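Local structure of toxin 2A (Paenibacillus larvae, 5URP) at residues A[23-28]-A[100-105]; A[137-142]-A[201-206]; A[176-181]-A[189-194]. The protein is an ADP-ribosyltransferase toxin and virulence factor that probably transfers ADP-ribose from NAD+ onto a host protein. All coordinates share one frame; numbering follows the deposited sequence.

Contact 1: A[23-28]-A[100-105]; sequences MIDFRI and SVTVYR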
loop_
_atom_site.group_PDB
_atom_site.type_symbol
_atom_site.label_atom_id
_atom_site.label_comp_id
_atom_site.label_asym_id
_atom_site.label_seq_id
_atom_site.Cartn_x
_atom_site.Cartn_y
_atom_site.Cartn_z
ATOM N N MET A 23 -14.897 -11.782 2.403
ATOM C CA MET A 23 -14.078 -10.619 2.051
ATOM C C MET A 23 -14.704 -9.346 2.617
ATOM O O MET A 23 -15.883 -9.065 2.402
ATOM C CB MET A 23 -13.924 -10.489 0.532
ATOM C CG MET A 23 -13.214 -9.207 0.042
ATOM S SD MET A 23 -11.486 -9.109 0.544
ATOM C CE MET A 23 -10.801 -10.501 -0.356
ATOM N N ILE A 24 -13.900 -8.618 3.359
ATOM C CA ILE A 24 -14.273 -7.333 3.943
ATOM C C ILE A 24 -13.800 -6.224 3.021
ATOM O O ILE A 24 -12.624 -6.179 2.638
ATOM C CB ILE A 24 -13.647 -7.151 5.334
ATOM C CG1 ILE A 24 -14.082 -8.263 6.300
ATOM C CG2 ILE A 24 -14.009 -5.780 5.893
ATOM C CD1 ILE A 24 -13.264 -8.248 7.565
ATOM N N ASP A 25 -14.687 -5.278 2.728
ATOM C CA ASP A 25 -14.315 -4.095 1.956
ATOM C C ASP A 25 -15.111 -2.932 2.533
ATOM O O ASP A 25 -16.335 -2.907 2.406
ATOM C CB ASP A 25 -14.607 -4.319 0.473
ATOM C CG ASP A 25 -14.318 -3.111 -0.391
ATOM O OD1 ASP A 25 -13.786 -2.087 0.100
ATOM O OD2 ASP A 25 -14.625 -3.206 -1.587
ATOM N N PHE A 26 -14.420 -2.030 3.224
ATOM C CA PHE A 26 -15.048 -0.905 3.901
ATOM C C PHE A 26 -15.375 0.246 2.966
ATOM O O PHE A 26 -16.127 1.137 3.366
ATOM C CB PHE A 26 -14.139 -0.423 5.029
ATOM C CG PHE A 26 -13.997 -1.426 6.145
ATOM C CD1 PHE A 26 -15.069 -1.729 6.951
ATOM C CD2 PHE A 26 -12.797 -2.072 6.363
ATOM C CE1 PHE A 26 -14.942 -2.672 7.968
ATOM C CE2 PHE A 26 -12.675 -3.013 7.379
ATOM C CZ PHE A 26 -13.728 -3.296 8.162
ATOM N N ARG A 27 -14.863 0.230 1.739
ATOM C CA ARG A 27 -15.157 1.243 0.720
ATOM C C ARG A 27 -14.768 2.597 1.304
ATOM O O ARG A 27 -13.561 2.840 1.448
ATOM C CB ARG A 27 -16.603 1.107 0.233
ATOM C CG ARG A 27 -16.854 -0.208 -0.536
ATOM C CD ARG A 27 -18.222 -0.249 -1.212
ATOM N NE ARG A 27 -18.432 0.865 -2.136
ATOM C CZ ARG A 27 -18.123 0.855 -3.432
ATOM N NH1 ARG A 27 -17.577 -0.218 -3.991
ATOM N NH2 ARG A 27 -18.361 1.931 -4.174
ATOM N N ILE A 28 -15.702 3.505 1.590
ATOM C CA ILE A 28 -15.337 4.803 2.178
ATOM C C ILE A 28 -15.812 4.935 3.624
ATOM O O ILE A 28 -15.792 6.038 4.178
ATOM C CB ILE A 28 -15.875 5.970 1.325
ATOM C CG1 ILE A 28 -17.392 5.906 1.215
ATOM C CG2 ILE A 28 -15.234 5.949 -0.058
ATOM C CD1 ILE A 28 -18.008 7.210 0.602
ATOM N N SER A 100 -10.018 -11.995 5.259
ATOM C CA SER A 100 -9.491 -11.345 4.067
ATOM C C SER A 100 -10.070 -9.940 3.975
ATOM O O SER A 100 -11.214 -9.702 4.368
ATOM C CB SER A 100 -9.836 -12.104 2.801
ATOM O OG SER A 100 -9.468 -13.487 2.947
ATOM N N VAL A 101 -9.282 -9.018 3.427
ATOM C CA VAL A 101 -9.703 -7.616 3.421
ATOM C C VAL A 101 -9.181 -6.925 2.182
ATOM O O VAL A 101 -8.089 -7.221 1.690
ATOM C CB VAL A 101 -9.226 -6.896 4.702
ATOM C CG1 VAL A 101 -7.792 -6.656 4.676
ATOM C CG2 VAL A 101 -9.993 -5.598 4.912
ATOM N N THR A 102 -9.967 -5.951 1.719
ATOM C CA THR A 102 -9.601 -5.094 0.609
ATOM C C THR A 102 -8.994 -3.811 1.164
ATOM O O THR A 102 -9.522 -3.234 2.119
ATOM C CB THR A 102 -10.834 -4.767 -0.231
ATOM O OG1 THR A 102 -11.401 -5.975 -0.731
ATOM C CG2 THR A 102 -10.466 -3.883 -1.411
ATOM N N VAL A 103 -7.876 -3.403 0.588
ATOM C CA VAL A 103 -7.254 -2.138 0.937
ATOM C C VAL A 103 -7.022 -1.334 -0.342
ATOM O O VAL A 103 -7.138 -1.833 -1.452
ATOM C CB VAL A 103 -5.946 -2.306 1.715
ATOM C CG1 VAL A 103 -6.201 -2.996 3.061
ATOM C CG2 VAL A 103 -4.880 -3.063 0.878
ATOM N N TYR A 104 -6.722 -0.055 -0.152
ATOM C CA TYR A 104 -6.634 0.912 -1.247
ATOM C C TYR A 104 -5.320 1.669 -1.185
ATOM O O TYR A 104 -4.802 1.961 -0.101
ATOM C CB TYR A 104 -7.811 1.905 -1.158
ATOM C CG TYR A 104 -9.144 1.241 -1.311
ATOM C CD1 TYR A 104 -9.704 1.066 -2.571
ATOM C CD2 TYR A 104 -9.837 0.777 -0.213
ATOM C CE1 TYR A 104 -10.899 0.440 -2.732
ATOM C CE2 TYR A 104 -11.078 0.145 -0.351
ATOM C CZ TYR A 104 -11.593 -0.030 -1.626
ATOM O OH TYR A 104 -12.815 -0.618 -1.789
ATOM N N ARG A 105 -4.767 1.998 -2.357
ATOM C CA ARG A 105 -3.541 2.780 -2.398
ATOM C C ARG A 105 -3.575 3.682 -3.618
ATOM O O ARG A 105 -3.707 3.192 -4.732
ATOM C CB ARG A 105 -2.312 1.864 -2.477
ATOM C CG ARG A 105 -1.031 2.614 -2.629
ATOM C CD ARG A 105 0.145 1.651 -2.514
ATOM N NE ARG A 105 1.407 2.260 -2.932
ATOM C CZ ARG A 105 2.119 3.115 -2.205
ATOM N NH1 ARG A 105 1.711 3.495 -0.998
ATOM N NH2 ARG A 105 3.244 3.611 -2.694
HETATM O O HOH W 1 -11.658 -2.104 3.282
#

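Contact 2: A[137-142]-A[201-206]; sequences EFEGTM and IDNIKI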
loop_
_atom_site.group_PDB
_atom_site.type_symbol
_atom_site.label_atom_id
_atom_site.label_comp_id
_atom_site.label_asym_id
_atom_site.label_seq_id
_atom_site.Cartn_x
_atom_site.Cartn_y
_atom_site.Cartn_z
ATOM N N GLU A 137 0.216 -4.950 -21.244
ATOM C CA GLU A 137 1.541 -5.319 -20.750
ATOM C C GLU A 137 1.517 -5.872 -19.325
ATOM O O GLU A 137 2.351 -6.719 -18.994
ATOM C CB GLU A 137 2.474 -4.104 -20.831
ATOM C CG GLU A 137 3.865 -4.300 -20.237
ATOM C CD GLU A 137 4.886 -3.234 -20.691
ATOM O OE1 GLU A 137 4.582 -2.442 -21.614
ATOM O OE2 GLU A 137 6.009 -3.196 -20.125
ATOM N N PHE A 138 0.587 -5.425 -18.470
ATOM C CA PHE A 138 0.653 -5.711 -17.039
ATOM C C PHE A 138 -0.522 -6.497 -16.486
ATOM O O PHE A 138 -0.395 -7.069 -15.401
ATOM C CB PHE A 138 0.792 -4.402 -16.238
ATOM C CG PHE A 138 2.116 -3.732 -16.448
ATOM C CD1 PHE A 138 3.234 -4.141 -15.737
ATOM C CD2 PHE A 138 2.248 -2.715 -17.387
ATOM C CE1 PHE A 138 4.453 -3.543 -15.952
ATOM C CE2 PHE A 138 3.468 -2.116 -17.615
ATOM C CZ PHE A 138 4.575 -2.524 -16.894
ATOM N N GLU A 139 -1.662 -6.526 -17.160
ATOM C CA GLU A 139 -2.740 -7.383 -16.698
ATOM C C GLU A 139 -2.285 -8.832 -16.779
ATOM O O GLU A 139 -1.668 -9.254 -17.761
ATOM C CB GLU A 139 -3.986 -7.171 -17.550
ATOM C CG GLU A 139 -5.260 -7.008 -16.775
ATOM C CD GLU A 139 -6.479 -6.787 -17.669
ATOM O OE1 GLU A 139 -6.749 -7.608 -18.580
ATOM O OE2 GLU A 139 -7.188 -5.800 -17.438
ATOM N N GLY A 140 -2.566 -9.584 -15.727
ATOM C CA GLY A 140 -2.145 -10.969 -15.682
ATOM C C GLY A 140 -0.674 -11.139 -15.399
ATOM O O GLY A 140 -0.084 -12.157 -15.775
ATOM N N THR A 141 -0.056 -10.174 -14.734
ATOM C CA THR A 141 1.333 -10.289 -14.331
ATOM C C THR A 141 1.445 -9.986 -12.852
ATOM O O THR A 141 0.567 -9.363 -12.237
ATOM C CB THR A 141 2.242 -9.357 -15.117
ATOM O OG1 THR A 141 2.083 -8.006 -14.639
ATOM C CG2 THR A 141 1.913 -9.429 -16.593
ATOM N N MET A 142 2.536 -10.470 -12.268
ATOM C CA MET A 142 2.854 -10.181 -10.880
ATOM C C MET A 142 3.749 -8.954 -10.802
ATOM O O MET A 142 4.700 -8.839 -11.578
ATOM C CB MET A 142 3.545 -11.391 -10.249
ATOM C CG MET A 142 3.497 -11.411 -8.749
ATOM S SD MET A 142 4.551 -12.820 -8.263
ATOM C CE MET A 142 3.329 -14.084 -8.286
ATOM N N ILE A 201 -1.963 -8.767 -10.787
ATOM C CA ILE A 201 -2.926 -7.842 -11.388
ATOM C C ILE A 201 -4.002 -8.620 -12.142
ATOM O O ILE A 201 -3.742 -9.235 -13.184
ATOM C CB ILE A 201 -2.223 -6.831 -12.295
ATOM C CG1 ILE A 201 -1.258 -5.991 -11.439
ATOM C CG2 ILE A 201 -3.264 -5.882 -12.932
ATOM C CD1 ILE A 201 -0.415 -5.032 -12.241
ATOM N N ASP A 202 -5.222 -8.577 -11.610
ATOM C CA ASP A 202 -6.389 -9.182 -12.244
ATOM C C ASP A 202 -6.996 -8.282 -13.321
ATOM O O ASP A 202 -7.455 -8.782 -14.352
ATOM C CB ASP A 202 -7.436 -9.501 -11.176
ATOM C CG ASP A 202 -6.971 -10.570 -10.210
ATOM O OD1 ASP A 202 -6.729 -11.696 -10.686
ATOM O OD2 ASP A 202 -6.830 -10.284 -8.997
ATOM N N ASN A 203 -7.012 -6.963 -13.113
ATOM C CA ASN A 203 -7.693 -6.091 -14.059
ATOM C C ASN A 203 -7.113 -4.685 -13.989
ATOM O O ASN A 203 -6.742 -4.214 -12.914
ATOM C CB ASN A 203 -9.196 -6.062 -13.760
ATOM C CG ASN A 203 -10.005 -5.522 -14.910
ATOM O OD1 ASN A 203 -10.151 -6.175 -15.934
ATOM N ND2 ASN A 203 -10.527 -4.333 -14.748
ATOM N N ILE A 204 -7.024 -4.038 -15.153
ATOM C CA ILE A 204 -6.663 -2.621 -15.267
ATOM C C ILE A 204 -7.700 -1.951 -16.161
ATOM O O ILE A 204 -7.973 -2.436 -17.262
ATOM C CB ILE A 204 -5.248 -2.430 -15.859
ATOM C CG1 ILE A 204 -4.174 -2.991 -14.916
ATOM C CG2 ILE A 204 -4.976 -0.950 -16.143
ATOM C CD1 ILE A 204 -2.775 -3.000 -15.497
ATOM N N LYS A 205 -8.251 -0.819 -15.711
ATOM C CA LYS A 205 -9.198 -0.081 -16.539
ATOM C C LYS A 205 -9.145 1.394 -16.179
ATOM O O LYS A 205 -8.652 1.769 -15.120
ATOM C CB LYS A 205 -10.622 -0.597 -16.367
ATOM C CG LYS A 205 -11.183 -0.353 -14.984
ATOM C CD LYS A 205 -12.597 -0.922 -14.796
ATOM C CE LYS A 205 -12.981 -0.878 -13.305
ATOM N NZ LYS A 205 -14.318 -1.463 -13.005
ATOM N N ILE A 206 -9.669 2.219 -17.083
ATOM C CA ILE A 206 -9.827 3.644 -16.814
ATOM C C ILE A 206 -11.120 3.844 -16.047
ATOM O O ILE A 206 -12.166 3.318 -16.443
ATOM C CB ILE A 206 -9.851 4.466 -18.111
ATOM C CG1 ILE A 206 -8.522 4.380 -18.872
ATOM C CG2 ILE A 206 -10.202 5.947 -17.771
ATOM C CD1 ILE A 206 -8.576 5.002 -20.303
#

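Contact 3: A[176-181]-A[189-194]; sequences AGYVDP and LEMLLP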
loop_
_atom_site.group_PDB
_atom_site.type_symbol
_atom_site.label_atom_id
_atom_site.label_comp_id
_atom_site.label_asym_id
_atom_site.label_seq_id
_atom_site.Cartn_x
_atom_site.Cartn_y
_atom_site.Cartn_z
ATOM N N ALA A 176 -0.201 -8.184 7.620
ATOM C CA ALA A 176 -0.528 -6.780 7.380
ATOM C C ALA A 176 -0.899 -6.198 8.724
ATOM O O ALA A 176 -1.612 -6.843 9.495
ATOM C CB ALA A 176 -1.672 -6.649 6.378
ATOM N N GLY A 177 -0.404 -4.992 9.011
ATOM C CA GLY A 177 -0.558 -4.412 10.325
ATOM C C GLY A 177 -1.332 -3.126 10.256
ATOM O O GLY A 177 -1.008 -2.267 9.431
ATOM N N TYR A 178 -2.310 -2.971 11.135
ATOM C CA TYR A 178 -3.097 -1.742 11.197
ATOM C C TYR A 178 -2.328 -0.776 12.084
ATOM O O TYR A 178 -2.282 -0.962 13.299
ATOM C CB TYR A 178 -4.480 -2.017 11.764
ATOM C CG TYR A 178 -5.346 -0.792 11.808
ATOM C CD1 TYR A 178 -5.797 -0.209 10.632
ATOM C CD2 TYR A 178 -5.709 -0.217 13.012
ATOM C CE1 TYR A 178 -6.617 0.935 10.653
ATOM C CE2 TYR A 178 -6.527 0.941 13.049
ATOM C CZ TYR A 178 -6.972 1.491 11.862
ATOM O OH TYR A 178 -7.782 2.607 11.914
ATOM N N VAL A 179 -1.728 0.261 11.484
ATOM C CA VAL A 179 -0.813 1.118 12.222
ATOM C C VAL A 179 -1.418 2.468 12.613
ATOM O O VAL A 179 -0.730 3.243 13.273
ATOM C CB VAL A 179 0.507 1.339 11.445
ATOM C CG1 VAL A 179 1.247 -0.001 11.190
ATOM C CG2 VAL A 179 0.278 2.081 10.138
ATOM N N ASP A 180 -2.675 2.744 12.273
ATOM C CA ASP A 180 -3.247 4.064 12.557
ATOM C C ASP A 180 -3.125 4.492 14.015
ATOM O O ASP A 180 -2.918 5.691 14.266
ATOM C CB ASP A 180 -4.725 4.071 12.133
ATOM C CG ASP A 180 -5.309 5.477 12.101
ATOM O OD1 ASP A 180 -5.067 6.172 11.096
ATOM O OD2 ASP A 180 -6.004 5.851 13.077
ATOM N N PRO A 181 -3.265 3.608 15.008
ATOM C CA PRO A 181 -3.196 4.078 16.396
ATOM C C PRO A 181 -1.830 4.597 16.814
ATOM O O PRO A 181 -1.756 5.311 17.827
ATOM C CB PRO A 181 -3.612 2.843 17.204
ATOM C CG PRO A 181 -4.449 2.032 16.247
ATOM C CD PRO A 181 -3.757 2.215 14.922
ATOM N N LEU A 189 -5.865 5.535 8.319
ATOM C CA LEU A 189 -6.358 4.153 8.447
ATOM C C LEU A 189 -5.435 3.173 7.711
ATOM O O LEU A 189 -5.879 2.311 6.952
ATOM C CB LEU A 189 -7.798 3.991 7.958
ATOM C CG LEU A 189 -8.865 4.922 8.539
ATOM C CD1 LEU A 189 -10.241 4.305 8.362
ATOM C CD2 LEU A 189 -8.606 5.328 9.970
ATOM N N GLU A 190 -4.146 3.323 7.952
ATOM C CA GLU A 190 -3.126 2.623 7.177
ATOM C C GLU A 190 -2.984 1.156 7.593
ATOM O O GLU A 190 -2.871 0.839 8.783
ATOM C CB GLU A 190 -1.776 3.314 7.315
ATOM C CG GLU A 190 -0.671 2.609 6.551
ATOM C CD GLU A 190 0.667 3.326 6.531
ATOM O OE1 GLU A 190 0.751 4.539 6.844
ATOM O OE2 GLU A 190 1.657 2.650 6.186
ATOM N N MET A 191 -2.973 0.291 6.589
ATOM C CA MET A 191 -2.562 -1.106 6.717
ATOM C C MET A 191 -1.188 -1.200 6.062
ATOM O O MET A 191 -1.039 -0.909 4.867
ATOM C CB MET A 191 -3.550 -2.059 6.041
ATOM C CG MET A 191 -4.915 -2.099 6.632
ATOM S SD MET A 191 -4.972 -2.841 8.273
ATOM C CE MET A 191 -4.381 -4.472 7.924
ATOM N N LEU A 192 -0.187 -1.614 6.830
ATOM C CA LEU A 192 1.181 -1.654 6.351
ATOM C C LEU A 192 1.529 -3.092 6.014
ATOM O O LEU A 192 1.393 -3.968 6.871
ATOM C CB LEU A 192 2.122 -1.105 7.412
ATOM C CG LEU A 192 3.606 -1.041 7.077
ATOM C CD1 LEU A 192 3.866 -0.263 5.812
ATOM C CD2 LEU A 192 4.398 -0.451 8.237
ATOM N N LEU A 193 1.953 -3.324 4.788
ATOM C CA LEU A 193 2.314 -4.676 4.359
ATOM C C LEU A 193 3.832 -4.786 4.276
ATOM O O LEU A 193 4.544 -3.798 4.053
ATOM C CB LEU A 193 1.700 -5.012 2.995
ATOM C CG LEU A 193 0.232 -5.430 2.860
ATOM C CD1 LEU A 193 -0.233 -5.099 1.444
ATOM C CD2 LEU A 193 -0.035 -6.878 3.063
ATOM N N PRO A 194 4.362 -5.999 4.432
ATOM C CA PRO A 194 5.806 -6.206 4.395
ATOM C C PRO A 194 6.434 -5.731 3.106
ATOM O O PRO A 194 5.781 -5.662 2.061
ATOM C CB PRO A 194 5.941 -7.738 4.512
ATOM C CG PRO A 194 4.682 -8.193 5.152
ATOM C CD PRO A 194 3.615 -7.225 4.761
HETATM O O HOH W 2 -2.873 5.300 9.648
#

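Contact 1: A[23-28]-A[100-105]
The N-terminal segment pairs with an outer edge of the five-stranded sheet: I24 lies beside V101 of strand 101-107 in a single backbone bridge, the two chains running nearly the same way. I24 N donates to S100 O (3.1 Å), and I24 O receives T102 N at 2.8 Å, the donor meeting that carbonyl almost head-on (177°). A single water continues the pairing where the backbones drift apart: it accepts from F26 N (2.8 Å) and donates to T102 O (2.7 Å). On one side of the bridge I24 CB rests on V101 CG2 at 4.0 Å, while I24 CG2 lies over one face of the F26 ring toward its rim, and F26 in turn meets W36 of helix 30-45. On the other side M23 curls back on itself (chi2 and chi3 both 65°), bringing SD within 3.4 Å of T102 OG1 and CE up to S100 CB. The polar centre is D25. Its CG stands anti to the backbone N, which carries the carboxylate past T102 to the hydroxyl end of Y104, crossing that side chain at about a right angle. Y104 OH donates to D25 OD1 at 2.6 Å from the syn side, close to the carboxylate plane, and OD1 lies at the edge of the tyrosine ring. The same oxygen closes an Asx turn by accepting R27 N at 3.0 Å, this time from above the carboxylate plane. Two donors from different directions therefore grip OD1 and fix the rotation of the group. The short phenol-carboxylate bond would fit a charged D25, with the strand's tyrosine and the turn's own amide sharing in the stabilisation of that charge.

Contact 2: A[137-142]-A[201-206]
E139, the first residue beyond helix 128-138, reaches past a bulge to a strand amide with its side chain: OE2 accepts I204 N at 2.9 Å through its anti lone pair. That amide follows a classic beta bulge in strand 197-207, where D202 and N203 both face E218 of the neighbouring strand. E139 gets there on an extended chain whose first torsion is off the staggered positions (chi1 -133°), with CG passing 3.7 Å from D202 O. K135, one helical turn earlier, forms a salt bridge with the same OE2 and also hydrogen-bonds I204 O, which ties helix, carboxylate and strand together and probably favours the charged form of E139. The chain then reverses in a type II beta turn from F138 to T141, with G140 at positive phi, and enters edge strand 142-145. Two backbone bonds join the turn to I201: G140 N donates to I201 O (2.8 Å), and I201 N donates to T141 O (3.0 Å). I201 and I204 both turn toward 137-142, and F138 CB touches I204 CD1 at 3.9 Å and I201 CD1 at 4.2 Å, while the phenylalanine ring leads off to meet F112. Inside the turn T141 OG1 donates to F138 O at 2.8 Å, approaching that carbonyl oxygen well off its axis, at a C=O...donor angle of 120°.

Contact 3: A[176-181]-A[189-194]
A beta hairpin makes up two strands of the three-stranded sheet, outer strand 177-178 and central strand 190-193, pairing G177 with L192 and Y178 with M191. G177 and L192 form the hydrogen-bonded pair, G177 N to L192 O at 3.0 Å and L192 N to G177 O at 2.8 Å. V179 N then donates to E190 O (3.0 Å). Y178 and M191, the non-hydrogen-bonded pair, place their side chains on the same face. M191 crosses Y178 at about a right angle and sets SD at the edge of its ring, 4.9 Å from the centroid, in a Met-aromatic contact; CE runs on to A176 CB. The tyrosine runs alongside L189, whose CD2 packs on its hydroxyl end, and D180 N sits over the centre of one ring face, with no hydrogen-bond partner in the model. Beyond the strands D180 OD1 accepts L189 N at 3.0 Å from above the carboxylate plane. It also accepts hydrogen bonds from G187 N and from a water, which in turn accepts E190 N, so one buried oxygen gathers the base of the intervening loop. On the face opposite Y178 and M191, V179 CG2 lies against the extended E190 chain, crossing it at a slant, 3.7 Å from E190 CB. Beyond it E190 OE2 bonds S150 OG, and OE1 a glycerol probably from the crystallisation liquor. Held by this serine of the adjoining strand, E190 is consistent with the catalytic glutamate of the Arg-Ser-Glu class of ADP-ribosyltransferases, at the end of the ADP-ribosylating turn-turn (ARTT) loop, which in relatives helps to recognise the substrate.

From the N terminus, contact 1 closes first: it returns to 23-28 after four helices and lays the segment leading into helix 30-45 along edge strand 101-107. Contact 2 opens later, at the end of helix 128-138, and closes at 201-206, tying that helix to the far half of the same five-stranded sheet. Within its span lies contact 3, a short hairpin of the three-stranded sheet. Contacts 1 and 3 touch where V103 CG1 packs on M191 CG (3.9 Å), so the two sheets meet there. Contacts 2 and 3 stay apart, their centres about 25 Å from each other on opposite sides of the chain's centre.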